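Local coordinates for prephenate dehydrogenase (PDB 2G5C), which probably catalyses the NAD-dependent oxidative decarboxylation of prephenate to 4-hydroxyphenylpyruvate, a step of tyrosine biosynthesis, at residues A[80-83]-A[84-88]; A[108-111]-A[112-116]; A[193-196]-A[197-201]; A[253-256]-A[257-261]. One frame throughout, in Å; residues are numbered along the deposited sequence.

Interaction 1 (A[80-83]-A[84-88]); sequences KKLS and YILSE
Tyr84 places its CG between the backbone N and the carbonyl carbon (chi1 50°), and this folds the ring back over the turn that holds Lys81. Ile85 instead sets CG1 beside its own backbone N (chi1 -62°), which lays that branch against the carbonyl oxygen of Lys81. Lys81 O therefore sits under one face of the Tyr84 ring, 3.0 Å from the ring plane. It is offset toward the rim, with Tyr84 CE1 at 3.1 Å. Ile85 CG1 packs against Lys81 O at 3.2 Å. The Tyr84 amide gives the oxygen only a weak hydrogen bond. The side chains of Lys81 and Tyr84 run alongside each other and point the same way. Tyr84 OH rests on the aliphatic part of the lysine, 3.6 Å from Lys81 CG. All this happens at the end of helix 72-85, the connecting helix of the beta-alpha-beta unit between strands 65-68 and 91-94 in the Rossmann-type nucleotide-binding domain. The Lys81 side chain is about 7 Å from the bound NAD. The last turn is fastened at Leu82 O. Leu86 N donates to it in a nearly straight bond, 2.8 Å long with an N-H...O angle of 167°. The Ile85 N bond to the same Leu82 O is weak, at 3.2 Å. Leu86 CD1 also meets Leu82 CB at 3.8 Å. The loops pack against the same region: Ile55 touches Lys81 and Leu82, and Pro63 touches Leu86.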
loop_
_atom_site.group_PDB
_atom_site.type_symbol
_atom_site.label_atom_id
_atom_site.label_comp_id
_atom_site.label_asym_id
_atom_site.label_seq_id
_atom_site.Cartn_x
_atom_site.Cartn_y
_atom_site.Cartn_z
ATOM N N LYS A 80 -12.875 -17.699 -30.922
ATOM C CA LYS A 80 -13.110 -18.797 -31.850
ATOM C C LYS A 80 -14.504 -18.720 -32.465
ATOM O O LYS A 80 -14.688 -19.035 -33.640
ATOM C CB LYS A 80 -12.926 -20.143 -31.143
ATOM C CG LYS A 80 -11.537 -20.334 -30.556
ATOM C CD LYS A 80 -11.342 -21.736 -30.002
ATOM C CE LYS A 80 -11.092 -22.743 -31.117
ATOM N NZ LYS A 80 -9.791 -22.485 -31.803
ATOM N N LYS A 81 -15.486 -18.304 -31.676
ATOM C CA LYS A 81 -16.835 -18.188 -32.200
ATOM C C LYS A 81 -16.908 -16.976 -33.117
ATOM O O LYS A 81 -17.495 -17.036 -34.196
ATOM C CB LYS A 81 -17.846 -18.052 -31.063
ATOM C CG LYS A 81 -17.893 -19.256 -30.141
ATOM C CD LYS A 81 -19.274 -19.420 -29.538
ATOM C CE LYS A 81 -19.283 -20.468 -28.439
ATOM N NZ LYS A 81 -18.470 -20.037 -27.265
ATOM N N LEU A 82 -16.290 -15.880 -32.691
ATOM C CA LEU A 82 -16.284 -14.651 -33.477
ATOM C C LEU A 82 -15.579 -14.787 -34.824
ATOM O O LEU A 82 -15.870 -14.042 -35.760
ATOM C CB LEU A 82 -15.632 -13.519 -32.677
ATOM C CG LEU A 82 -16.417 -13.020 -31.460
ATOM C CD1 LEU A 82 -15.634 -11.924 -30.748
ATOM C CD2 LEU A 82 -17.771 -12.499 -31.918
ATOM N N SER A 83 -14.650 -15.734 -34.919
ATOM C CA SER A 83 -13.905 -15.944 -36.155
ATOM C C SER A 83 -14.796 -16.266 -37.353
ATOM O O SER A 83 -14.495 -15.866 -38.478
ATOM C CB SER A 83 -12.864 -17.053 -35.966
ATOM O OG SER A 83 -13.456 -18.258 -35.516
ATOM N N TYR A 84 -15.892 -16.984 -37.123
ATOM C CA TYR A 84 -16.792 -17.324 -38.221
ATOM C C TYR A 84 -18.058 -16.471 -38.264
ATOM O O TYR A 84 -18.900 -16.638 -39.146
ATOM C CB TYR A 84 -17.153 -18.813 -38.176
ATOM C CG TYR A 84 -17.625 -19.317 -36.836
ATOM C CD1 TYR A 84 -18.828 -18.876 -36.284
ATOM C CD2 TYR A 84 -16.881 -20.261 -36.126
ATOM C CE1 TYR A 84 -19.282 -19.364 -35.057
ATOM C CE2 TYR A 84 -17.324 -20.756 -34.899
ATOM C CZ TYR A 84 -18.526 -20.305 -34.372
ATOM O OH TYR A 84 -18.975 -20.797 -33.166
ATOM N N ILE A 85 -18.188 -15.551 -37.316
ATOM C CA ILE A 85 -19.344 -14.665 -37.269
ATOM C C ILE A 85 -18.957 -13.317 -37.866
ATOM O O ILE A 85 -19.690 -12.741 -38.667
ATOM C CB ILE A 85 -19.816 -14.437 -35.817
ATOM C CG1 ILE A 85 -20.256 -15.763 -35.199
ATOM C CG2 ILE A 85 -20.953 -13.429 -35.788
ATOM C CD1 ILE A 85 -20.491 -15.684 -33.709
ATOM N N LEU A 86 -17.788 -12.824 -37.477
ATOM C CA LEU A 86 -17.310 -11.534 -37.960
ATOM C C LEU A 86 -16.763 -11.630 -39.373
ATOM O O LEU A 86 -16.214 -12.659 -39.765
ATOM C CB LEU A 86 -16.200 -11.003 -37.043
ATOM C CG LEU A 86 -16.529 -10.810 -35.561
ATOM C CD1 LEU A 86 -15.258 -10.430 -34.788
ATOM C CD2 LEU A 86 -17.594 -9.739 -35.421
ATOM N N SER A 87 -16.912 -10.555 -40.133
ATOM C CA SER A 87 -16.383 -10.528 -41.487
ATOM C C SER A 87 -14.892 -10.249 -41.323
ATOM O O SER A 87 -14.466 -9.741 -40.282
ATOM C CB SER A 87 -17.031 -9.410 -42.301
ATOM O OG SER A 87 -16.568 -8.142 -41.879
ATOM N N GLU A 88 -14.106 -10.583 -42.342
ATOM C CA GLU A 88 -12.663 -10.368 -42.302
ATOM C C GLU A 88 -12.326 -8.877 -42.255
ATOM O O GLU A 88 -11.172 -8.495 -42.084
ATOM C CB GLU A 88 -12.006 -10.994 -43.537
ATOM C CG GLU A 88 -12.341 -12.461 -43.765
ATOM C CD GLU A 88 -11.915 -13.353 -42.614
ATOM O OE1 GLU A 88 -10.726 -13.312 -42.228
ATOM O OE2 GLU A 88 -12.772 -14.103 -42.098
#

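Interaction 2 (A[108-111]-A[112-116]); sequences NILG and KRFVG
Leu110 O is held by two nitrogens of the Arg113 guanidinium. The contact is the turn from helix 101-110 into strand 114-120, part of a beta-alpha-beta unit of the Rossmann-type domain. Arg113 NE donates at 3.0 Å with an N-H...O angle of 153°. It lies in the carbonyl plane, on a lone pair of Leu110 O. Arg113 NH2 adds a weak bond to Leu110 O at 3.4 Å. The arginine chain bends at chi3, which turns the guanidinium so that its edge meets Leu110 O, 16° out of its plane. Its outer nitrogens also reach the end of helix 72-85 and the loop beyond it: NH1 bonds Ser87 O, and NH2 bonds Ser83 O weakly. A leucine in place of Arg113 has no side-chain N-H to offer Leu110 O or Ser87 O, and the tie between the two helix ends would probably weaken. Gly111 breaks the helix with a positive phi of 76°, a conformation that favours glycine. Its carbonyl receives a weak bond from Phe114 N. Phe114 packs on Val92 of strand 91-94. The Leu110 side chain crosses that of Phe114 at an angle. There Phe114 CB meets both Leu110 CB and Leu110 CD1 at 4.2 Å.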
loop_
_atom_site.group_PDB
_atom_site.type_symbol
_atom_site.label_atom_id
_atom_site.label_comp_id
_atom_site.label_asym_id
_atom_site.label_seq_id
_atom_site.Cartn_x
_atom_site.Cartn_y
_atom_site.Cartn_z
ATOM N N ASN A 108 -3.756 -16.060 -33.805
ATOM C CA ASN A 108 -3.885 -17.324 -34.523
ATOM C C ASN A 108 -5.340 -17.714 -34.756
ATOM O O ASN A 108 -5.631 -18.530 -35.629
ATOM C CB ASN A 108 -3.188 -18.461 -33.764
ATOM C CG ASN A 108 -1.684 -18.294 -33.709
ATOM O OD1 ASN A 108 -1.069 -17.799 -34.651
ATOM N ND2 ASN A 108 -1.080 -18.727 -32.609
ATOM N N ILE A 109 -6.249 -17.134 -33.974
ATOM C CA ILE A 109 -7.671 -17.441 -34.092
ATOM C C ILE A 109 -8.458 -16.408 -34.891
ATOM O O ILE A 109 -9.354 -16.764 -35.662
ATOM C CB ILE A 109 -8.331 -17.568 -32.700
ATOM C CG1 ILE A 109 -7.733 -18.755 -31.944
ATOM C CG2 ILE A 109 -9.835 -17.749 -32.848
ATOM C CD1 ILE A 109 -8.257 -18.905 -30.527
ATOM N N LEU A 110 -8.133 -15.135 -34.707
ATOM C CA LEU A 110 -8.842 -14.067 -35.404
ATOM C C LEU A 110 -8.100 -13.530 -36.615
ATOM O O LEU A 110 -8.682 -12.838 -37.448
ATOM C CB LEU A 110 -9.134 -12.921 -34.437
ATOM C CG LEU A 110 -10.035 -13.293 -33.261
ATOM C CD1 LEU A 110 -10.115 -12.125 -32.295
ATOM C CD2 LEU A 110 -11.420 -13.674 -33.776
ATOM N N GLY A 111 -6.810 -13.835 -36.702
ATOM C CA GLY A 111 -6.019 -13.374 -37.830
ATOM C C GLY A 111 -5.634 -11.909 -37.780
ATOM O O GLY A 111 -5.370 -11.357 -36.711
ATOM N N LYS A 112 -5.605 -11.280 -38.951
ATOM C CA LYS A 112 -5.235 -9.874 -39.080
ATOM C C LYS A 112 -6.202 -8.933 -38.370
ATOM O O LYS A 112 -5.955 -7.732 -38.284
ATOM C CB LYS A 112 -5.162 -9.493 -40.560
ATOM C CG LYS A 112 -4.185 -10.328 -41.368
ATOM C CD LYS A 112 -2.732 -9.970 -41.064
ATOM C CE LYS A 112 -2.390 -8.560 -41.536
ATOM N NZ LYS A 112 -0.926 -8.277 -41.468
ATOM N N ARG A 113 -7.299 -9.477 -37.862
ATOM C CA ARG A 113 -8.291 -8.654 -37.183
ATOM C C ARG A 113 -7.915 -8.213 -35.771
ATOM O O ARG A 113 -8.293 -7.124 -35.338
ATOM C CB ARG A 113 -9.633 -9.391 -37.137
ATOM C CG ARG A 113 -10.321 -9.458 -38.492
ATOM C CD ARG A 113 -11.602 -10.263 -38.447
ATOM N NE ARG A 113 -11.343 -11.671 -38.172
ATOM C CZ ARG A 113 -12.134 -12.662 -38.564
ATOM N NH1 ARG A 113 -13.237 -12.402 -39.252
ATOM N NH2 ARG A 113 -11.818 -13.916 -38.274
ATOM N N PHE A 114 -7.154 -9.040 -35.064
ATOM C CA PHE A 114 -6.798 -8.730 -33.684
ATOM C C PHE A 114 -5.630 -7.797 -33.383
ATOM O O PHE A 114 -4.560 -7.877 -33.994
ATOM C CB PHE A 114 -6.575 -10.022 -32.900
ATOM C CG PHE A 114 -6.342 -9.797 -31.438
ATOM C CD1 PHE A 114 -7.390 -9.408 -30.612
ATOM C CD2 PHE A 114 -5.066 -9.916 -30.896
ATOM C CE1 PHE A 114 -7.170 -9.136 -29.262
ATOM C CE2 PHE A 114 -4.836 -9.646 -29.548
ATOM C CZ PHE A 114 -5.890 -9.256 -28.731
ATOM N N VAL A 115 -5.860 -6.930 -32.397
ATOM C CA VAL A 115 -4.878 -5.973 -31.905
ATOM C C VAL A 115 -4.993 -5.980 -30.379
ATOM O O VAL A 115 -6.046 -5.650 -29.830
ATOM C CB VAL A 115 -5.160 -4.550 -32.411
ATOM C CG1 VAL A 115 -4.107 -3.591 -31.864
ATOM C CG2 VAL A 115 -5.162 -4.529 -33.932
ATOM N N GLY A 116 -3.911 -6.360 -29.703
ATOM C CA GLY A 116 -3.909 -6.420 -28.248
ATOM C C GLY A 116 -3.806 -5.077 -27.546
ATOM O O GLY A 116 -3.043 -4.200 -27.964
#

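Interaction 3 (A[193-196]-A[197-201]); sequences ALVD and TLIHM
The last turns of helix 173-201, in the dimerization domain, carry two carbonyls that each accept two bonds from one residue four positions on. Ala193 O is the first. Thr197 N donates to it at 2.9 Å, and Thr197 OG1 does so at 2.8 Å. The two donors reach Ala193 O from opposite faces of the carbonyl plane, the hydroxyl well above it and off the lone pair. Thr197 has OG1 beside its backbone N (chi1 -56°), which turns the hydroxyl back toward the preceding turn; OG1 also has a weak bond with Ser251 of the second subunit. Asp196 O is the second such acceptor. His200 N donates to it at 3.0 Å. His200 ND1 gives a second bond, also 3.0 Å, with an N-H...O angle of 166°. Asp196 O lies almost in the plane of the imidazole, and this bond helps to set the rotation of the ring. The Asp196 carboxylate crosses the same ring with its plane turned 45° from it. Its OD1 is 3.3 Å from His200 CE1. In the second subunit, Ser251 OG is hydrogen-bonded to Asp196 OD2, and Glu273 lies close to OD1, a like-charged neighbour that may favour a proton on one of the two. An alanine at Asp196 lacks the carboxylate, so Ser251 of the second subunit would probably lose this partner and the His200 ring its neighbour at CE1. Phe248 of the second subunit packs on Leu194 and Thr197. Along the flank of the helix, Val195 CG1 touches Ile199 CD1 at 4.3 Å.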
loop_
_atom_site.group_PDB
_atom_site.type_symbol
_atom_site.label_atom_id
_atom_site.label_comp_id
_atom_site.label_asym_id
_atom_site.label_seq_id
_atom_site.Cartn_x
_atom_site.Cartn_y
_atom_site.Cartn_z
ATOM N N ALA A 193 -0.478 -12.359 0.567
ATOM C CA ALA A 193 0.366 -13.083 1.511
ATOM C C ALA A 193 0.399 -12.407 2.883
ATOM O O ALA A 193 0.432 -13.080 3.905
ATOM C CB ALA A 193 1.783 -13.215 0.960
ATOM N N LEU A 194 0.413 -11.076 2.897
ATOM C CA LEU A 194 0.417 -10.317 4.153
ATOM C C LEU A 194 -0.855 -10.636 4.945
ATOM O O LEU A 194 -0.816 -10.792 6.169
ATOM C CB LEU A 194 0.448 -8.805 3.880
ATOM C CG LEU A 194 1.680 -7.961 4.206
ATOM C CD1 LEU A 194 2.210 -8.326 5.591
ATOM C CD2 LEU A 194 2.741 -8.170 3.144
ATOM N N VAL A 195 -1.981 -10.699 4.237
ATOM C CA VAL A 195 -3.262 -11.009 4.865
ATOM C C VAL A 195 -3.186 -12.416 5.451
ATOM O O VAL A 195 -3.582 -12.637 6.592
ATOM C CB VAL A 195 -4.434 -10.933 3.847
ATOM C CG1 VAL A 195 -5.727 -11.447 4.488
ATOM C CG2 VAL A 195 -4.628 -9.488 3.380
ATOM N N ASP A 196 -2.659 -13.366 4.682
ATOM C CA ASP A 196 -2.552 -14.731 5.185
ATOM C C ASP A 196 -1.690 -14.734 6.442
ATOM O O ASP A 196 -1.979 -15.445 7.411
ATOM C CB ASP A 196 -1.930 -15.649 4.131
ATOM C CG ASP A 196 -1.943 -17.101 4.552
ATOM O OD1 ASP A 196 -3.047 -17.693 4.588
ATOM O OD2 ASP A 196 -0.857 -17.646 4.857
ATOM N N THR A 197 -0.641 -13.918 6.431
ATOM C CA THR A 197 0.280 -13.824 7.561
ATOM C C THR A 197 -0.402 -13.338 8.838
ATOM O O THR A 197 -0.203 -13.909 9.911
ATOM C CB THR A 197 1.460 -12.866 7.251
ATOM O OG1 THR A 197 2.129 -13.290 6.059
ATOM C CG2 THR A 197 2.458 -12.867 8.398
ATOM N N LEU A 198 -1.189 -12.269 8.729
ATOM C CA LEU A 198 -1.886 -11.737 9.892
ATOM C C LEU A 198 -2.862 -12.777 10.420
ATOM O O LEU A 198 -3.064 -12.883 11.627
ATOM C CB LEU A 198 -2.616 -10.437 9.536
ATOM C CG LEU A 198 -1.815 -9.142 9.752
ATOM C CD1 LEU A 198 -0.421 -9.257 9.159
ATOM C CD2 LEU A 198 -2.564 -7.985 9.121
ATOM N N ILE A 199 -3.467 -13.547 9.520
ATOM C CA ILE A 199 -4.391 -14.597 9.949
ATOM C C ILE A 199 -3.640 -15.635 10.797
ATOM O O ILE A 199 -4.054 -15.954 11.912
ATOM C CB ILE A 199 -5.054 -15.298 8.728
ATOM C CG1 ILE A 199 -6.144 -14.393 8.144
ATOM C CG2 ILE A 199 -5.626 -16.656 9.143
ATOM C CD1 ILE A 199 -6.722 -14.866 6.816
ATOM N N HIS A 200 -2.518 -16.137 10.287
ATOM C CA HIS A 200 -1.751 -17.145 11.014
ATOM C C HIS A 200 -0.866 -16.669 12.164
ATOM O O HIS A 200 -0.487 -17.470 13.020
ATOM C CB HIS A 200 -0.935 -17.982 10.027
ATOM C CG HIS A 200 -1.784 -18.822 9.124
ATOM N ND1 HIS A 200 -2.390 -18.321 7.992
ATOM C CD2 HIS A 200 -2.197 -20.108 9.233
ATOM C CE1 HIS A 200 -3.140 -19.259 7.443
ATOM N NE2 HIS A 200 -3.042 -20.353 8.177
HETATM N N MSE A 201 -0.537 -15.380 12.211
HETATM C CA MSE A 201 0.285 -14.888 13.310
HETATM C C MSE A 201 -0.556 -14.286 14.433
HETATM O O MSE A 201 -0.035 -13.901 15.483
HETATM C CB MSE A 201 1.344 -13.903 12.794
HETATM C CG MSE A 201 2.412 -14.636 11.993
HETATM SE SE MSE A 201 4.041 -13.675 11.649
HETATM C CE MSE A 201 4.897 -13.825 13.382
#

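Interaction 4 (A[253-256]-A[257-261]); sequences NHLK and ELIVR
Lys256 O accepts from two amides of the next turn. Val260 N makes the firm bond at 2.8 Å. The Ile259 amide is shared between Leu255 O and, weakly, Lys256 O. Asn253 O, His254 O and Leu255 O take the amides four residues on, with Glu257 N 2.9 Å from Asn253 O. At the helix end, Val260 O is hydrogen-bonded by Lys238 NZ of the second subunit, and Arg261 NH2 makes a salt bridge with Glu266. Lys256 and Glu257 run side by side. Lys256 NZ stays 4.5 Å from Glu257 OE2, beyond a salt bridge. The ammonium is paired instead with Glu249 of the second subunit. The bend at chi3 (63°) turns the end of the lysine chain, bringing Lys256 CE to 3.6 Å from Glu257 OE2. On another side of the helix, Leu258 CD1 packs obliquely on the His254 ring, 3.7 Å from CE1. This stretch is the end of helix 238-260, within a predicted coiled coil. Leu255 and Leu258 lie against helix 264-279, where the Tyr270 ring meets that of His254 at about 15° between planes. Lys256, Ile259 and Val260 pack on Ile245, Lys238 and Met242 of the second subunit.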
loop_
_atom_site.group_PDB
_atom_site.type_symbol
_atom_site.label_atom_id
_atom_site.label_comp_id
_atom_site.label_asym_id
_atom_site.label_seq_id
_atom_site.Cartn_x
_atom_site.Cartn_y
_atom_site.Cartn_z
ATOM N N ASN A 253 15.190 -10.992 1.617
ATOM C CA ASN A 253 16.145 -11.781 2.378
ATOM C C ASN A 253 17.452 -11.027 2.593
ATOM O O ASN A 253 18.126 -11.220 3.610
ATOM C CB ASN A 253 16.395 -13.128 1.699
ATOM C CG ASN A 253 15.216 -14.061 1.840
ATOM O OD1 ASN A 253 14.578 -14.102 2.886
ATOM N ND2 ASN A 253 14.926 -14.824 0.794
ATOM N N HIS A 254 17.801 -10.165 1.644
ATOM C CA HIS A 254 19.009 -9.358 1.764
ATOM C C HIS A 254 18.762 -8.419 2.942
ATOM O O HIS A 254 19.627 -8.225 3.793
ATOM C CB HIS A 254 19.249 -8.575 0.467
ATOM C CG HIS A 254 20.427 -7.654 0.519
ATOM N ND1 HIS A 254 20.377 -6.413 1.121
ATOM C CD2 HIS A 254 21.693 -7.796 0.059
ATOM C CE1 HIS A 254 21.560 -5.832 1.028
ATOM N NE2 HIS A 254 22.377 -6.650 0.388
ATOM N N LEU A 255 17.561 -7.850 2.999
ATOM C CA LEU A 255 17.197 -6.959 4.097
ATOM C C LEU A 255 17.228 -7.735 5.422
ATOM O O LEU A 255 17.828 -7.290 6.410
ATOM C CB LEU A 255 15.797 -6.375 3.859
ATOM C CG LEU A 255 15.260 -5.426 4.940
ATOM C CD1 LEU A 255 16.240 -4.283 5.154
ATOM C CD2 LEU A 255 13.898 -4.888 4.517
ATOM N N LYS A 256 16.583 -8.900 5.438
ATOM C CA LYS A 256 16.540 -9.737 6.630
ATOM C C LYS A 256 17.939 -9.999 7.174
ATOM O O LYS A 256 18.181 -9.878 8.374
ATOM C CB LYS A 256 15.865 -11.073 6.318
ATOM C CG LYS A 256 15.809 -12.032 7.498
ATOM C CD LYS A 256 15.156 -13.351 7.104
ATOM C CE LYS A 256 15.954 -14.081 6.036
ATOM N NZ LYS A 256 15.227 -15.295 5.556
ATOM N N GLU A 257 18.855 -10.360 6.281
ATOM C CA GLU A 257 20.228 -10.644 6.670
ATOM C C GLU A 257 20.921 -9.443 7.292
ATOM O O GLU A 257 21.671 -9.594 8.255
ATOM C CB GLU A 257 21.031 -11.154 5.463
ATOM C CG GLU A 257 20.628 -12.562 5.045
ATOM C CD GLU A 257 20.554 -13.508 6.234
ATOM O OE1 GLU A 257 21.565 -13.635 6.960
ATOM O OE2 GLU A 257 19.484 -14.121 6.449
ATOM N N LEU A 258 20.684 -8.251 6.754
ATOM C CA LEU A 258 21.301 -7.059 7.325
ATOM C C LEU A 258 20.825 -6.897 8.763
ATOM O O LEU A 258 21.544 -6.383 9.617
ATOM C CB LEU A 258 20.935 -5.815 6.511
ATOM C CG LEU A 258 21.447 -5.765 5.066
ATOM C CD1 LEU A 258 21.059 -4.437 4.439
ATOM C CD2 LEU A 258 22.965 -5.927 5.043
ATOM N N ILE A 259 19.606 -7.348 9.030
ATOM C CA ILE A 259 19.042 -7.255 10.372
ATOM C C ILE A 259 19.596 -8.347 11.280
ATOM O O ILE A 259 19.949 -8.094 12.433
ATOM C CB ILE A 259 17.500 -7.363 10.329
ATOM C CG1 ILE A 259 16.929 -6.182 9.547
ATOM C CG2 ILE A 259 16.947 -7.387 11.741
ATOM C CD1 ILE A 259 15.441 -6.291 9.213
ATOM N N VAL A 260 19.671 -9.566 10.759
ATOM C CA VAL A 260 20.189 -10.688 11.528
ATOM C C VAL A 260 21.590 -10.416 12.072
ATOM O O VAL A 260 21.879 -10.712 13.234
ATOM C CB VAL A 260 20.240 -11.972 10.675
ATOM C CG1 VAL A 260 21.120 -13.018 11.362
ATOM C CG2 VAL A 260 18.830 -12.518 10.473
ATOM N N ARG A 261 22.466 -9.855 11.245
ATOM C CA ARG A 261 23.823 -9.586 11.709
ATOM C C ARG A 261 24.023 -8.160 12.206
ATOM O O ARG A 261 25.143 -7.746 12.503
ATOM C CB ARG A 261 24.840 -9.904 10.609
ATOM C CG ARG A 261 24.785 -9.036 9.359
ATOM C CD ARG A 261 25.958 -9.429 8.469
ATOM N NE ARG A 261 26.212 -8.507 7.365
ATOM C CZ ARG A 261 25.562 -8.517 6.210
ATOM N NH1 ARG A 261 24.599 -9.404 5.994
ATOM N NH2 ARG A 261 25.893 -7.647 5.264
#

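Interactions 1 and 2 belong to the nucleotide-binding domain, and interactions 3 and 4 to the dimerization domain on the opposite side of the chain's centre. The first two touch, with centres about 10 Å apart. Each closes the helix of a beta-alpha-beta unit, and the Arg113 head group bridges them. Interaction 2 is buried, whereas interaction 1 is only partly so. Interactions 3 and 4 are the last turns of two long helices. Their centres are about 21 Å apart, and both meet the second subunit. Interaction 3 is largely buried and relies on side chains doubling backbone bonds. Interaction 4 is partly exposed and has a lysine that makes its salt bridge with the second subunit.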